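Local structure of choline/ethanolamine kinase family protein (Mesorhizobium loti, 3DXQ) at residues H177-C182 and W197-M202. The protein probably phosphorylates ethanolamine, choline or a related small alcohol, using a protein-kinase-like fold. Sequence-based numbering, arbitrary orientation.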
ATOM      1  N   HIS A 177       4.013  -3.122  -4.935  1.00 41.11           N
ATOM      2  CA  HIS A 177       3.422  -3.476  -3.657  1.00 41.47           C
ATOM      3  C   HIS A 177       1.932  -3.143  -3.623  1.00 42.93           C
ATOM      4  O   HIS A 177       1.157  -3.901  -3.054  1.00 44.86           O
ATOM      5  CB  HIS A 177       4.124  -2.733  -2.539  1.00 40.74           C
ATOM      6  CG  HIS A 177       3.602  -3.067  -1.187  1.00 40.27           C
ATOM      7  ND1 HIS A 177       2.424  -2.539  -0.700  1.00 34.97           N
ATOM      8  CD2 HIS A 177       4.093  -3.875  -0.215  1.00 35.73           C
ATOM      9  CE1 HIS A 177       2.207  -3.016   0.516  1.00 44.36           C
ATOM     10  NE2 HIS A 177       3.206  -3.826   0.835  1.00 39.74           N
ATOM     11  N   CYS A 178       1.563  -1.987  -4.182  1.00 42.00           N
ATOM     12  CA  CYS A 178       0.157  -1.574  -4.362  1.00 44.62           C
ATOM     13  C   CYS A 178      -0.617  -1.037  -3.163  1.00 44.81           C
ATOM     14  O   CYS A 178      -1.632  -0.382  -3.351  1.00 44.65           O
ATOM     15  CB  CYS A 178      -0.651  -2.681  -5.024  1.00 45.15           C
ATOM     16  SG  CYS A 178      -0.085  -3.018  -6.685  1.00 48.99           S
ATOM     17  N   ASP A 179      -0.180  -1.327  -1.946  1.00 45.83           N
ATOM     18  CA  ASP A 179      -0.802  -0.738  -0.767  1.00 47.62           C
ATOM     19  C   ASP A 179       0.268  -0.358   0.246  1.00 47.79           C
ATOM     20  O   ASP A 179       0.257  -0.848   1.373  1.00 48.44           O
ATOM     21  CB  ASP A 179      -1.821  -1.701  -0.140  1.00 48.77           C
ATOM     22  CG  ASP A 179      -2.634  -1.051   0.987  1.00 51.68           C
ATOM     23  OD1 ASP A 179      -3.072   0.117   0.833  1.00 51.86           O
ATOM     24  OD2 ASP A 179      -2.829  -1.723   2.019  1.00 56.30           O
ATOM     25  N   PRO A 180       1.201   0.522  -0.154  1.00 48.58           N
ATOM     26  CA  PRO A 180       2.325   0.897   0.706  1.00 48.76           C
ATOM     27  C   PRO A 180       1.976   1.852   1.857  1.00 48.24           C
ATOM     28  O   PRO A 180       2.427   3.001   1.883  1.00 49.68           O
ATOM     29  CB  PRO A 180       3.307   1.540  -0.282  1.00 49.30           C
ATOM     30  CG  PRO A 180       2.415   2.144  -1.317  1.00 49.62           C
ATOM     31  CD  PRO A 180       1.272   1.187  -1.471  1.00 47.43           C
ATOM     32  N   LEU A 181       1.180   1.367   2.804  1.00 46.87           N
ATOM     33  CA  LEU A 181       0.883   2.123   4.011  1.00 46.04           C
ATOM     34  C   LEU A 181       2.185   2.356   4.782  1.00 44.96           C
ATOM     35  O   LEU A 181       3.111   1.553   4.719  1.00 43.73           O
ATOM     36  CB  LEU A 181      -0.101   1.372   4.912  1.00 45.63           C
ATOM     37  CG  LEU A 181      -1.489   0.950   4.378  1.00 48.36           C
ATOM     38  CD1 LEU A 181      -2.060  -0.160   5.273  1.00 40.15           C
ATOM     39  CD2 LEU A 181      -2.485   2.117   4.251  1.00 37.91           C
ATOM     40  N   CYS A 182       2.254   3.464   5.506  1.00 44.34           N
ATOM     41  CA  CYS A 182       3.431   3.784   6.264  1.00 42.72           C
ATOM     42  C   CYS A 182       3.844   2.622   7.160  1.00 42.55           C
ATOM     43  O   CYS A 182       5.046   2.294   7.243  1.00 39.08           O
ATOM     44  CB  CYS A 182       3.180   5.024   7.098  1.00 42.07           C
ATOM     45  SG  CYS A 182       2.913   6.488   6.112  1.00 48.56           S
ATOM     46  N   TRP A 197       2.264  -8.123   1.556  1.00 50.98           N
ATOM     47  CA  TRP A 197       2.199  -8.172   0.103  1.00 49.19           C
ATOM     48  C   TRP A 197       0.901  -8.709  -0.415  1.00 48.66           C
ATOM     49  O   TRP A 197       0.819  -9.142  -1.553  1.00 48.73           O
ATOM     50  CB  TRP A 197       3.375  -9.012  -0.416  1.00 48.49           C
ATOM     51  CG  TRP A 197       4.664  -8.407   0.002  1.00 48.68           C
ATOM     52  CD1 TRP A 197       5.306  -8.604   1.180  1.00 49.01           C
ATOM     53  CD2 TRP A 197       5.443  -7.449  -0.726  1.00 48.80           C
ATOM     54  NE1 TRP A 197       6.453  -7.856   1.228  1.00 51.33           N
ATOM     55  CE2 TRP A 197       6.559  -7.130   0.070  1.00 49.07           C
ATOM     56  CE3 TRP A 197       5.315  -6.841  -1.977  1.00 47.20           C
ATOM     57  CZ2 TRP A 197       7.538  -6.237  -0.345  1.00 49.67           C
ATOM     58  CZ3 TRP A 197       6.287  -5.949  -2.386  1.00 50.05           C
ATOM     59  CH2 TRP A 197       7.383  -5.656  -1.574  1.00 50.19           C
ATOM     60  N   GLU A 198      -0.140  -8.639   0.392  1.00 51.23           N
ATOM     61  CA  GLU A 198      -1.425  -9.222  -0.012  1.00 53.46           C
ATOM     62  C   GLU A 198      -2.090  -8.556  -1.229  1.00 51.88           C
ATOM     63  O   GLU A 198      -2.842  -9.221  -1.953  1.00 51.15           O
ATOM     64  CB  GLU A 198      -2.390  -9.270   1.177  1.00 54.11           C
ATOM     65  CG  GLU A 198      -2.801  -7.909   1.699  1.00 60.15           C
ATOM     66  CD  GLU A 198      -3.431  -7.982   3.071  1.00 64.48           C
ATOM     67  OE1 GLU A 198      -4.375  -8.796   3.257  1.00 73.20           O
ATOM     68  OE2 GLU A 198      -2.981  -7.222   3.956  1.00 72.87           O
ATOM     69  N   TYR A 199      -1.815  -7.274  -1.466  1.00 51.24           N
ATOM     70  CA  TYR A 199      -2.407  -6.570  -2.615  1.00 51.98           C
ATOM     71  C   TYR A 199      -1.443  -6.430  -3.807  1.00 51.49           C
ATOM     72  O   TYR A 199      -1.742  -5.730  -4.774  1.00 50.08           O
ATOM     73  CB  TYR A 199      -2.895  -5.183  -2.200  1.00 53.75           C
ATOM     74  CG  TYR A 199      -4.002  -5.153  -1.172  1.00 54.11           C
ATOM     75  CD1 TYR A 199      -5.349  -5.141  -1.557  1.00 58.26           C
ATOM     76  CD2 TYR A 199      -3.705  -5.073   0.175  1.00 53.06           C
ATOM     77  CE1 TYR A 199      -6.371  -5.077  -0.602  1.00 59.82           C
ATOM     78  CE2 TYR A 199      -4.703  -5.025   1.131  1.00 58.65           C
ATOM     79  CZ  TYR A 199      -6.031  -5.022   0.744  1.00 61.54           C
ATOM     80  OH  TYR A 199      -6.993  -4.962   1.724  1.00 63.51           O
ATOM     81  N   SER A 200      -0.297  -7.102  -3.737  1.00 51.02           N
ATOM     82  CA  SER A 200       0.731  -7.004  -4.768  1.00 50.95           C
ATOM     83  C   SER A 200       0.204  -7.373  -6.115  1.00 50.44           C
ATOM     84  O   SER A 200      -0.741  -8.144  -6.213  1.00 52.58           O
ATOM     85  CB  SER A 200       1.901  -7.940  -4.462  1.00 52.22           C
ATOM     86  OG  SER A 200       2.496  -7.632  -3.225  1.00 53.14           O
ATOM     87  N   GLY A 201       0.850  -6.831  -7.146  1.00 49.19           N
ATOM     88  CA  GLY A 201       0.507  -7.097  -8.543  1.00 48.77           C
ATOM     89  C   GLY A 201       1.394  -6.315  -9.524  1.00 48.35           C
ATOM     90  O   GLY A 201       2.183  -5.447  -9.124  1.00 48.73           O
HETATM   91  N   MSE A 202       1.288  -6.633 -10.812  1.00 45.24           N
HETATM   92  CA  MSE A 202       1.986  -5.877 -11.833  1.00 42.09           C
HETATM   93  C   MSE A 202       1.164  -4.595 -11.940  1.00 44.54           C
HETATM   94  O   MSE A 202      -0.067  -4.657 -11.902  1.00 46.21           O
HETATM   95  CB  MSE A 202       2.003  -6.626 -13.164  1.00 40.47           C
HETATM   96  CG  MSE A 202       2.647  -7.987 -13.117  1.00 39.60           C
HETATM   97 SE   MSE A 202       4.433  -7.906 -12.289  0.75 33.74          SE
HETATM   98  CE  MSE A 202       5.326  -6.767 -13.674  1.00 31.64           C
TER
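His177 and Ser200 bring the two backbones closest, CA to CA 4.6 Å, where the chain leaves strand 174-176 and, in the partner, enters strand 201-203 from a type I beta turn, Trp197 to Ser200. The pattern His-x-Asp-x4-Asn (His177, Asp179, Asn184) is that of the catalytic loop of kinase-like enzymes, and Asp179 sits where relatives carry the catalytic aspartate; the turn follows Asp196, the likely counterpart of their metal-binding aspartate.

No conventional hydrogen bond joins the segments; apart from a CA-H...O contact of Ser200 CA to His177 O (3.6 Å), rings and carbons make the contact. The His177 imidazole meets Trp197 edge-to-face, planes 61° apart, with His177 CD2 over one face of the indole, 3.7 Å from Trp197 CE3. CG anti to the backbone N (chi1 -178°) brings the ring to the indole; its chi2 of -78° points His177 ND1 at Asp179 N, 3.1 Å away, whose N-H it accepts, while NE2 hydrogen-bonds to the carbonyl O of Val195. Both nitrogens thus fix the ring's rotation. Since Trp197 also packs on Ala61, Ala62 and Ala65 of helix 55-67, replacing it with alanine would probably open a gap between helix and loop and leave the His177 edge without its aromatic face.

On the other flank, Asp179 and Tyr199 run side by side, Asp179 CB lying 3.9 Å from Tyr199 CD2. Cys178 packs its CB against Tyr199 CB at 4.4 Å. Ser200 ties the turn internally: its N and OG approach the Trp197 carbonyl from the same face, OG reaching Trp197 O at 2.8 Å.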